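Local coordinates for protein probable transcriptional regulator, AsnC family (Thermus thermophilus, PDB 2DJW) that is of unknown function but forms a stand-alone RAM domain, the ligand-binding module of Lrp/AsnC transcriptional regulators, and may take part in gene regulation, at residues A[31-34]-A[39-42]; A[20-25]-A[61-66]; A[50-55]-A[71-76]; A[59-62]-A[68-71]. One frame throughout, in Å; residues are numbered along the deposited sequence.

Overall arrangement
All four contacts lie in one RAM domain with a ferredoxin-like fold, a four-stranded antiparallel sheet with two helices. Contact 1 pairs strands 40-46 and 28-34, the latter outermost within the chain. Contacts 3 and 4 pack helix 52-60 on strand 66-77, the other outermost strand. They share Thr71, and their centres are about 11 Å apart. Contact 2 joins the end of helix 15-22 to the loop after helix 52-60, about 8 Å from contact 4 between centres. Along the chain contact 2 opens first, contact 1 falls between its two segments, and the segments of contacts 2 and 3 alternate. All four touch a second subunit, and in contacts 1 and 3 the sheet runs on into it.

Contact 1: residues A[31-34]-A[39-42]; sequences VYSV and DLVA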
loop_
_atom_site.group_PDB
_atom_site.type_symbol
_atom_site.label_atom_id
_atom_site.label_comp_id
_atom_site.label_asym_id
_atom_site.label_seq_id
_atom_site.Cartn_x
_atom_site.Cartn_y
_atom_site.Cartn_z
ATOM N N VAL A 31 -4.718 17.933 -21.266
ATOM C CA VAL A 31 -4.073 16.692 -20.852
ATOM C C VAL A 31 -2.567 16.895 -20.783
ATOM O O VAL A 31 -1.990 17.624 -21.587
ATOM C CB VAL A 31 -4.508 15.464 -21.702
ATOM C CG1 VAL A 31 -4.367 15.728 -23.179
ATOM C CG2 VAL A 31 -3.770 14.167 -21.243
ATOM N N TYR A 32 -1.936 16.292 -19.785
ATOM C CA TYR A 32 -0.557 16.583 -19.488
ATOM C C TYR A 32 0.190 15.349 -19.102
ATOM O O TYR A 32 -0.377 14.409 -18.552
ATOM C CB TYR A 32 -0.436 17.556 -18.306
ATOM C CG TYR A 32 -1.103 18.879 -18.497
ATOM C CD1 TYR A 32 -0.440 19.929 -19.112
ATOM C CD2 TYR A 32 -2.401 19.085 -18.050
ATOM C CE1 TYR A 32 -1.066 21.159 -19.298
ATOM C CE2 TYR A 32 -3.039 20.301 -18.228
ATOM C CZ TYR A 32 -2.362 21.335 -18.849
ATOM O OH TYR A 32 -2.993 22.543 -19.021
ATOM N N SER A 33 1.481 15.384 -19.412
ATOM C CA SER A 33 2.480 14.593 -18.756
ATOM C C SER A 33 2.788 15.255 -17.434
ATOM O O SER A 33 3.075 16.474 -17.385
ATOM C CB SER A 33 3.746 14.559 -19.611
ATOM O OG SER A 33 3.671 13.452 -20.474
ATOM N N VAL A 34 2.722 14.456 -16.371
ATOM C CA VAL A 34 2.923 14.947 -15.005
ATOM C C VAL A 34 3.940 14.123 -14.218
ATOM O O VAL A 34 4.186 12.952 -14.526
ATOM C CB VAL A 34 1.585 14.966 -14.167
ATOM C CG1 VAL A 34 0.659 16.032 -14.648
ATOM C CG2 VAL A 34 0.898 13.574 -14.169
ATOM N N ASP A 39 1.516 8.912 -15.143
ATOM C CA ASP A 39 2.237 9.770 -16.100
ATOM C C ASP A 39 1.385 10.799 -16.793
ATOM O O ASP A 39 1.875 11.851 -17.141
ATOM C CB ASP A 39 3.018 8.930 -17.133
ATOM C CG ASP A 39 3.845 7.859 -16.471
ATOM O OD1 ASP A 39 5.081 8.059 -16.364
ATOM O OD2 ASP A 39 3.240 6.855 -15.997
ATOM N N LEU A 40 0.114 10.501 -16.988
ATOM C CA LEU A 40 -0.789 11.425 -17.674
ATOM C C LEU A 40 -1.988 11.793 -16.796
ATOM O O LEU A 40 -2.510 10.946 -16.084
ATOM C CB LEU A 40 -1.285 10.819 -19.018
ATOM C CG LEU A 40 -0.282 10.487 -20.144
ATOM C CD1 LEU A 40 -0.899 9.520 -21.189
ATOM C CD2 LEU A 40 0.250 11.751 -20.839
ATOM N N VAL A 41 -2.428 13.047 -16.875
ATOM C CA VAL A 41 -3.677 13.473 -16.233
ATOM C C VAL A 41 -4.514 14.138 -17.298
ATOM O O VAL A 41 -4.024 15.062 -17.960
ATOM C CB VAL A 41 -3.460 14.521 -15.074
ATOM C CG1 VAL A 41 -4.802 14.982 -14.485
ATOM C CG2 VAL A 41 -2.593 13.950 -13.974
ATOM N N ALA A 42 -5.769 13.706 -17.443
ATOM C CA ALA A 42 -6.705 14.446 -18.281
ATOM C C ALA A 42 -7.724 15.263 -17.482
ATOM O O ALA A 42 -8.471 14.714 -16.681
ATOM C CB ALA A 42 -7.433 13.509 -19.280
#
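Val34 and Val41 meet with their side chains at about a right angle. Val34 CG2 lies 3.5 Å from Val41 CG2. With CG1 of Val34 beside the backbone N (chi1 -71°), CG2 falls between that N and the carbonyl carbon, where it meets the neighbouring strand. Tyr32 and Val41 form an antiparallel hydrogen-bonded pair. Tyr32 N gives a bond of 3.0 Å to Val41 O. Val41 N returns one of the same length to Tyr32 O. Val34 N adds a third bond, 2.8 Å to Asp39 O.

Val31, Ser33, Leu40 and Ala42 occupy the other face. There Val31 CG2 lies 4.2 Å from Ala42 CB and also rests on Val41 O. Leu40 CD2 comes within 3.8 Å of Ser33 OG, and that hydroxyl is hydrogen-bonded to Tyr78 of the second subunit. Leu40 and Ala42 also pack on helix 15-22. On the opposite face Tyr32 and Val41 touch the second subunit, whose strand pairs with 32-34 and carries the sheet across the interface. Asp39 and Leu40 both face Ile8 in a classic beta bulge. The whole is a beta hairpin of strands 28-34 and 40-46, the second and third strands in the beta-alpha-beta-beta-alpha-beta order of the ferredoxin-like RAM domain.

Contact 2: residues A[20-25]-A[61-66]; sequences EAIAEL and LSLEGV
Ala21 O accepts a 3.1 Å hydrogen bond from Glu24 N. Leu25 N makes a weak bond to Ile22 O. These bonds lie around the end of helix 15-22, where Ala21 and Ile22 meet Leu63. Every close approach across the contact goes through one methyl, Leu63 CD1. It reaches into the angle between two side chains, 3.7 Å from Ala21 CB and 3.5 Å from Ile22 CD1. The CB of Ala21 points toward the loop. Ile22 gets there with its longer branch: CG1 is anti to the carbonyl carbon (chi1 -52°), and CD1 bends on from it to meet Leu63.

The partner segment is the loop that leads from helix 52-60 into strand 66-77, the last alpha-to-beta connection of the ferredoxin-like fold. It makes a type II beta turn from Leu63 to Val66. Gly65 holds the third position, with phi 111°, as is usual for glycine in such a turn. The turn is also held to the region before helix 15-22. Glu64 OE2 forms a salt bridge with Arg11, and Glu64 O accepts a hydrogen bond from Arg14. Ile22 also packs on Val28 and Ile60, while Leu63 and Val66 both touch Leu18.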
loop_
_atom_site.group_PDB
_atom_site.type_symbol
_atom_site.label_atom_id
_atom_site.label_comp_id
_atom_site.label_asym_id
_atom_site.label_seq_id
_atom_site.Cartn_x
_atom_site.Cartn_y
_atom_site.Cartn_z
ATOM N N GLU A 20 -1.264 12.198 -26.814
ATOM C CA GLU A 20 -1.806 12.812 -28.035
ATOM C C GLU A 20 -3.182 12.312 -28.445
ATOM O O GLU A 20 -4.014 13.105 -28.877
ATOM C CB GLU A 20 -0.819 12.618 -29.193
ATOM C CG GLU A 20 0.507 13.298 -28.933
ATOM C CD GLU A 20 1.525 13.003 -29.995
ATOM O OE1 GLU A 20 1.442 11.936 -30.640
ATOM O OE2 GLU A 20 2.416 13.844 -30.180
ATOM N N ALA A 21 -3.405 11.006 -28.311
ATOM C CA ALA A 21 -4.725 10.404 -28.527
ATOM C C ALA A 21 -5.812 10.897 -27.558
ATOM O O ALA A 21 -6.938 11.127 -27.985
ATOM C CB ALA A 21 -4.625 8.886 -28.472
ATOM N N ILE A 22 -5.474 11.037 -26.263
ATOM C CA ILE A 22 -6.432 11.498 -25.229
ATOM C C ILE A 22 -6.784 12.960 -25.492
ATOM O O ILE A 22 -7.915 13.377 -25.292
ATOM C CB ILE A 22 -5.877 11.358 -23.761
ATOM C CG1 ILE A 22 -5.348 9.948 -23.452
ATOM C CG2 ILE A 22 -6.913 11.779 -22.711
ATOM C CD1 ILE A 22 -6.273 8.864 -23.788
ATOM N N ALA A 23 -5.806 13.731 -25.951
ATOM C CA ALA A 23 -6.045 15.103 -26.372
ATOM C C ALA A 23 -7.079 15.228 -27.505
ATOM O O ALA A 23 -7.654 16.298 -27.687
ATOM C CB ALA A 23 -4.733 15.762 -26.776
ATOM N N GLU A 24 -7.308 14.151 -28.257
ATOM C CA GLU A 24 -8.266 14.182 -29.382
ATOM C C GLU A 24 -9.735 14.059 -28.982
ATOM O O GLU A 24 -10.608 14.651 -29.637
ATOM C CB GLU A 24 -7.931 13.133 -30.454
ATOM C CG GLU A 24 -6.695 13.442 -31.340
ATOM C CD GLU A 24 -6.232 14.916 -31.293
ATOM O OE1 GLU A 24 -7.071 15.833 -31.449
ATOM O OE2 GLU A 24 -5.013 15.150 -31.097
ATOM N N LEU A 25 -9.995 13.297 -27.917
ATOM C CA LEU A 25 -11.344 13.106 -27.359
ATOM C C LEU A 25 -12.022 14.430 -27.002
ATOM O O LEU A 25 -11.461 15.234 -26.253
ATOM C CB LEU A 25 -11.311 12.219 -26.110
ATOM C CG LEU A 25 -10.493 10.937 -26.118
ATOM C CD1 LEU A 25 -10.515 10.293 -24.731
ATOM C CD2 LEU A 25 -11.000 9.998 -27.207
ATOM N N LEU A 61 -9.775 3.702 -22.235
ATOM C CA LEU A 61 -9.474 2.296 -21.918
ATOM C C LEU A 61 -9.565 1.382 -23.146
ATOM O O LEU A 61 -9.158 0.208 -23.092
ATOM C CB LEU A 61 -10.341 1.767 -20.768
ATOM C CG LEU A 61 -10.219 2.367 -19.361
ATOM C CD1 LEU A 61 -11.368 1.857 -18.491
ATOM C CD2 LEU A 61 -8.871 2.077 -18.699
ATOM N N SER A 62 -10.080 1.932 -24.245
ATOM C CA SER A 62 -10.108 1.235 -25.526
ATOM C C SER A 62 -8.846 1.554 -26.308
ATOM O O SER A 62 -8.757 1.274 -27.522
ATOM C CB SER A 62 -11.320 1.664 -26.348
ATOM O OG SER A 62 -11.038 2.873 -27.041
ATOM N N LEU A 63 -7.881 2.179 -25.632
ATOM C CA LEU A 63 -6.626 2.511 -26.285
ATOM C C LEU A 63 -5.560 1.546 -25.873
ATOM O O LEU A 63 -5.518 1.088 -24.724
ATOM C CB LEU A 63 -6.190 3.955 -26.032
ATOM C CG LEU A 63 -7.068 5.109 -26.541
ATOM C CD1 LEU A 63 -6.369 6.431 -26.239
ATOM C CD2 LEU A 63 -7.396 5.014 -28.034
ATOM N N GLU A 64 -4.701 1.237 -26.839
ATOM C CA GLU A 64 -3.601 0.318 -26.633
ATOM C C GLU A 64 -2.544 0.941 -25.717
ATOM O O GLU A 64 -2.070 2.049 -25.973
ATOM C CB GLU A 64 -3.042 -0.128 -28.010
ATOM C CG GLU A 64 -1.526 -0.280 -28.127
ATOM C CD GLU A 64 -0.960 -1.309 -27.175
ATOM O OE1 GLU A 64 -1.690 -2.259 -26.806
ATOM O OE2 GLU A 64 0.228 -1.167 -26.804
ATOM N N GLY A 65 -2.202 0.232 -24.646
ATOM C CA GLY A 65 -1.107 0.634 -23.763
ATOM C C GLY A 65 -1.429 1.120 -22.344
ATOM O O GLY A 65 -0.517 1.294 -21.522
ATOM N N VAL A 66 -2.709 1.347 -22.044
ATOM C CA VAL A 66 -3.090 1.904 -20.738
ATOM C C VAL A 66 -3.173 0.813 -19.664
ATOM O O VAL A 66 -3.947 -0.142 -19.772
ATOM C CB VAL A 66 -4.381 2.777 -20.792
ATOM C CG1 VAL A 66 -4.338 3.797 -21.951
ATOM C CG2 VAL A 66 -5.595 1.925 -20.892
#

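Contact 3: residues A[50-55]-A[71-76]; sequences EELDDV and TLLAFR
Leu52 is the residue of 50-55 that meets Thr71 and Leu73, and it follows two acidic residues. Glu50 comes first; its carbonyl O accepts a 3.2 Å hydrogen bond from Asp53 N. Glu51 holds the N of Lys47 through its OE2. At Leu52 the side chain points toward the strand. Its chi1 of -106° lies well off a staggered position. Both methyls take part. Leu52 CD2 meets Thr71 CG2 at 3.8 Å, and these two side chains reach toward each other tip to tip. Leu52 CD1 lies 3.9 Å from Leu73 CD1 and also comes 4.1 Å from Thr71 CG2. Leu73 offers its methyl with CG anti to the backbone N (chi1 -177°).

Next, Asp53 makes only a long, weak ion pair with Arg76 of the fifth subunit; in the reverse direction Arg76 NH1 is salt-bridged to Asp53 of that subunit. Asp54, like Glu50, is a zinc ligand seen in a structure of this protein, though no zinc is bound to this chain. Val55 packs on Val44 and Leu46.

Leu52 is enclosed further by Phe75 of the fifth subunit and Thr35 of the fourth. Thr71 and Leu73 also touch strand 2-10, next to their own. Helix 52-60 packs on one face of the sheet; Leu52 touches strands 66-77 and 40-46, and Val55 touches strand 40-46.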
loop_
_atom_site.group_PDB
_atom_site.type_symbol
_atom_site.label_atom_id
_atom_site.label_comp_id
_atom_site.label_asym_id
_atom_site.label_seq_id
_atom_site.Cartn_x
_atom_site.Cartn_y
_atom_site.Cartn_z
ATOM N N GLU A 50 -22.771 10.237 -16.917
ATOM C CA GLU A 50 -22.802 9.071 -17.787
ATOM C C GLU A 50 -21.841 9.214 -18.954
ATOM O O GLU A 50 -21.426 8.216 -19.547
ATOM C CB GLU A 50 -24.222 8.807 -18.298
ATOM C CG GLU A 50 -25.207 8.302 -17.245
ATOM C CD GLU A 50 -25.846 9.419 -16.444
ATOM O OE1 GLU A 50 -25.559 10.608 -16.711
ATOM O OE2 GLU A 50 -26.641 9.112 -15.530
ATOM N N GLU A 51 -21.477 10.457 -19.261
ATOM C CA GLU A 51 -20.551 10.744 -20.344
ATOM C C GLU A 51 -19.124 10.286 -20.026
ATOM O O GLU A 51 -18.269 10.216 -20.923
ATOM C CB GLU A 51 -20.580 12.228 -20.745
ATOM C CG GLU A 51 -20.094 12.410 -22.181
ATOM C CD GLU A 51 -19.872 13.838 -22.604
ATOM O OE1 GLU A 51 -19.829 14.069 -23.821
ATOM O OE2 GLU A 51 -19.719 14.720 -21.752
ATOM N N LEU A 52 -18.877 9.965 -18.756
ATOM C CA LEU A 52 -17.620 9.343 -18.344
ATOM C C LEU A 52 -17.357 8.013 -19.059
ATOM O O LEU A 52 -16.209 7.655 -19.289
ATOM C CB LEU A 52 -17.611 9.108 -16.832
ATOM C CG LEU A 52 -16.778 9.963 -15.877
ATOM C CD1 LEU A 52 -16.870 9.386 -14.471
ATOM C CD2 LEU A 52 -15.320 10.088 -16.310
ATOM N N ASP A 53 -18.419 7.270 -19.369
ATOM C CA ASP A 53 -18.292 6.035 -20.139
ATOM C C ASP A 53 -17.650 6.301 -21.512
ATOM O O ASP A 53 -16.744 5.571 -21.937
ATOM C CB ASP A 53 -19.651 5.355 -20.316
ATOM C CG ASP A 53 -19.524 3.878 -20.707
ATOM O OD1 ASP A 53 -18.871 3.098 -19.972
ATOM O OD2 ASP A 53 -20.090 3.491 -21.744
ATOM N N ASP A 54 -18.105 7.366 -22.173
ATOM C CA ASP A 54 -17.552 7.802 -23.446
ATOM C C ASP A 54 -16.063 8.136 -23.396
ATOM O O ASP A 54 -15.318 7.760 -24.306
ATOM C CB ASP A 54 -18.350 8.989 -23.988
ATOM C CG ASP A 54 -19.849 8.717 -24.021
ATOM O OD1 ASP A 54 -20.247 7.528 -24.127
ATOM O OD2 ASP A 54 -20.635 9.691 -23.922
ATOM N N VAL A 55 -15.629 8.833 -22.343
ATOM C CA VAL A 55 -14.229 9.258 -22.231
ATOM C C VAL A 55 -13.308 8.202 -21.675
ATOM O O VAL A 55 -12.211 8.021 -22.190
ATOM C CB VAL A 55 -14.015 10.705 -21.573
ATOM C CG1 VAL A 55 -15.233 11.201 -20.875
ATOM C CG2 VAL A 55 -12.798 10.752 -20.655
ATOM N N THR A 71 -10.263 7.941 -11.916
ATOM C CA THR A 71 -11.041 9.158 -12.135
ATOM C C THR A 71 -11.464 9.815 -10.815
ATOM O O THR A 71 -12.101 9.176 -9.952
ATOM C CB THR A 71 -12.272 8.904 -13.007
ATOM O OG1 THR A 71 -11.855 8.338 -14.246
ATOM C CG2 THR A 71 -13.031 10.208 -13.307
ATOM N N LEU A 72 -11.085 11.090 -10.694
ATOM C CA LEU A 72 -11.448 11.939 -9.559
ATOM C C LEU A 72 -12.553 12.859 -10.040
ATOM O O LEU A 72 -12.269 13.847 -10.706
ATOM C CB LEU A 72 -10.238 12.757 -9.090
ATOM C CG LEU A 72 -9.118 12.151 -8.215
ATOM C CD1 LEU A 72 -8.924 10.654 -8.263
ATOM C CD2 LEU A 72 -7.789 12.844 -8.419
ATOM N N LEU A 73 -13.805 12.534 -9.725
ATOM C CA LEU A 73 -14.920 13.327 -10.215
ATOM C C LEU A 73 -15.348 14.469 -9.278
ATOM O O LEU A 73 -15.675 14.255 -8.127
ATOM C CB LEU A 73 -16.118 12.431 -10.593
ATOM C CG LEU A 73 -17.295 13.216 -11.193
ATOM C CD1 LEU A 73 -17.813 12.653 -12.472
ATOM C CD2 LEU A 73 -18.469 13.473 -10.195
ATOM N N ALA A 74 -15.377 15.678 -9.807
ATOM C CA ALA A 74 -15.690 16.880 -9.016
ATOM C C ALA A 74 -17.189 17.077 -8.874
ATOM O O ALA A 74 -17.901 17.310 -9.870
ATOM C CB ALA A 74 -15.055 18.114 -9.646
ATOM N N PHE A 75 -17.671 16.990 -7.635
ATOM C CA PHE A 75 -19.088 17.209 -7.404
ATOM C C PHE A 75 -19.421 18.631 -6.875
ATOM O O PHE A 75 -20.551 19.108 -6.999
ATOM C CB PHE A 75 -19.692 16.086 -6.553
ATOM C CG PHE A 75 -19.004 15.853 -5.230
ATOM C CD1 PHE A 75 -19.369 16.585 -4.100
ATOM C CD2 PHE A 75 -18.040 14.848 -5.098
ATOM C CE1 PHE A 75 -18.771 16.346 -2.880
ATOM C CE2 PHE A 75 -17.430 14.607 -3.887
ATOM C CZ PHE A 75 -17.795 15.359 -2.771
ATOM N N ARG A 76 -18.409 19.314 -6.338
ATOM C CA ARG A 76 -18.583 20.681 -5.878
ATOM C C ARG A 76 -17.378 21.567 -6.174
ATOM O O ARG A 76 -16.253 21.224 -5.821
ATOM C CB ARG A 76 -18.913 20.700 -4.381
ATOM C CG ARG A 76 -19.441 22.028 -3.929
ATOM C CD ARG A 76 -19.182 22.218 -2.464
ATOM N NE ARG A 76 -19.148 23.632 -2.077
ATOM C CZ ARG A 76 -19.440 24.068 -0.858
ATOM N NH1 ARG A 76 -19.802 23.210 0.090
ATOM N NH2 ARG A 76 -19.358 25.363 -0.588
#

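Contact 4: residues A[59-62]-A[68-71]; sequences GILS and RTET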
loop_
_atom_site.group_PDB
_atom_site.type_symbol
_atom_site.label_atom_id
_atom_site.label_comp_id
_atom_site.label_asym_id
_atom_site.label_seq_id
_atom_site.Cartn_x
_atom_site.Cartn_y
_atom_site.Cartn_z
ATOM N N GLY A 59 -13.209 5.385 -24.504
ATOM C CA GLY A 59 -12.282 6.393 -25.035
ATOM C C GLY A 59 -10.837 6.177 -24.639
ATOM O O GLY A 59 -9.989 6.010 -25.498
ATOM N N ILE A 60 -10.547 6.192 -23.342
ATOM C CA ILE A 60 -9.175 5.973 -22.867
ATOM C C ILE A 60 -8.855 4.481 -22.796
ATOM O O ILE A 60 -7.776 4.042 -23.232
ATOM C CB ILE A 60 -8.895 6.666 -21.473
ATOM C CG1 ILE A 60 -8.892 8.187 -21.615
ATOM C CG2 ILE A 60 -7.585 6.178 -20.863
ATOM C CD1 ILE A 60 -8.893 8.967 -20.318
ATOM N N LEU A 61 -9.775 3.702 -22.235
ATOM C CA LEU A 61 -9.474 2.296 -21.918
ATOM C C LEU A 61 -9.565 1.382 -23.146
ATOM O O LEU A 61 -9.158 0.208 -23.092
ATOM C CB LEU A 61 -10.341 1.767 -20.768
ATOM C CG LEU A 61 -10.219 2.367 -19.361
ATOM C CD1 LEU A 61 -11.368 1.857 -18.491
ATOM C CD2 LEU A 61 -8.871 2.077 -18.699
ATOM N N SER A 62 -10.080 1.932 -24.245
ATOM C CA SER A 62 -10.108 1.235 -25.526
ATOM C C SER A 62 -8.846 1.554 -26.308
ATOM O O SER A 62 -8.757 1.274 -27.522
ATOM C CB SER A 62 -11.320 1.664 -26.348
ATOM O OG SER A 62 -11.038 2.873 -27.041
ATOM N N ARG A 68 -3.467 1.413 -15.939
ATOM C CA ARG A 68 -4.495 1.809 -14.976
ATOM C C ARG A 68 -4.997 3.220 -15.257
ATOM O O ARG A 68 -4.239 4.100 -15.683
ATOM C CB ARG A 68 -3.972 1.755 -13.532
ATOM C CG ARG A 68 -3.608 0.351 -13.008
ATOM C CD ARG A 68 -4.830 -0.484 -12.574
ATOM N NE ARG A 68 -4.407 -1.844 -12.237
ATOM C CZ ARG A 68 -4.299 -2.334 -10.997
ATOM N NH1 ARG A 68 -4.623 -1.600 -9.928
ATOM N NH2 ARG A 68 -3.887 -3.588 -10.822
ATOM N N THR A 69 -6.283 3.409 -14.993
ATOM C CA THR A 69 -6.925 4.721 -14.964
ATOM C C THR A 69 -7.539 4.950 -13.556
ATOM O O THR A 69 -8.031 3.989 -12.907
ATOM C CB THR A 69 -7.995 4.815 -16.089
ATOM O OG1 THR A 69 -8.071 6.144 -16.582
ATOM C CG2 THR A 69 -9.365 4.393 -15.617
ATOM N N GLU A 70 -7.502 6.200 -13.078
ATOM C CA GLU A 70 -8.249 6.574 -11.861
ATOM C C GLU A 70 -8.937 7.925 -11.983
ATOM O O GLU A 70 -8.285 8.927 -12.144
ATOM C CB GLU A 70 -7.357 6.540 -10.612
ATOM C CG GLU A 70 -8.123 6.163 -9.362
ATOM C CD GLU A 70 -7.551 6.759 -8.083
ATOM O OE1 GLU A 70 -6.320 6.912 -7.987
ATOM O OE2 GLU A 70 -8.346 7.045 -7.157
ATOM N N THR A 71 -10.263 7.941 -11.916
ATOM C CA THR A 71 -11.041 9.158 -12.135
ATOM C C THR A 71 -11.464 9.815 -10.815
ATOM O O THR A 71 -12.101 9.176 -9.952
ATOM C CB THR A 71 -12.272 8.904 -13.007
ATOM O OG1 THR A 71 -11.855 8.338 -14.246
ATOM C CG2 THR A 71 -13.031 10.208 -13.307
#
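Leu61 and Thr69 are the closest backbone pair, with CA atoms 7.8 Å apart, so the two segments meet through side chains. The 59-62 segment comes off helix 52-60, where Ile60 N probably makes a hydrogen bond to Val55 O. That is a span of five residues, in keeping with the wider pi-type turning of this helix. By contrast, 68-71 is an extended strand, bonded through Arg68 and Glu70 to Arg9 and Leu7 of strand 2-10.

Thr69 points toward 59-62. Leu61 comes over it with one branch, and the two side chains cross obliquely. Leu61 CD2 lies 3.9 Å from both Thr69 CB and Thr69 CG2, so the methyl rests on the apolar side of the threonine. On Leu61, CG is anti to the carbonyl carbon (chi1 -64°), and with an extended chi2 the side chain ends with CD2 on Thr69. Here helix 52-60 covers strand 66-77, an outermost strand within the chain of the ferredoxin-like sheet. Ile60 makes a looser approach, with CG2 4.3 Å from Thr69 OG1. That hydroxyl has a weak hydrogen bond with Leu7 O.

Val56 packs on both Leu61 and Thr69 from within the helix. Val6 of strand 2-10 touches Ile60 and Thr69 from the sheet. Leu61 also packs on Gly12 of the fourth subunit.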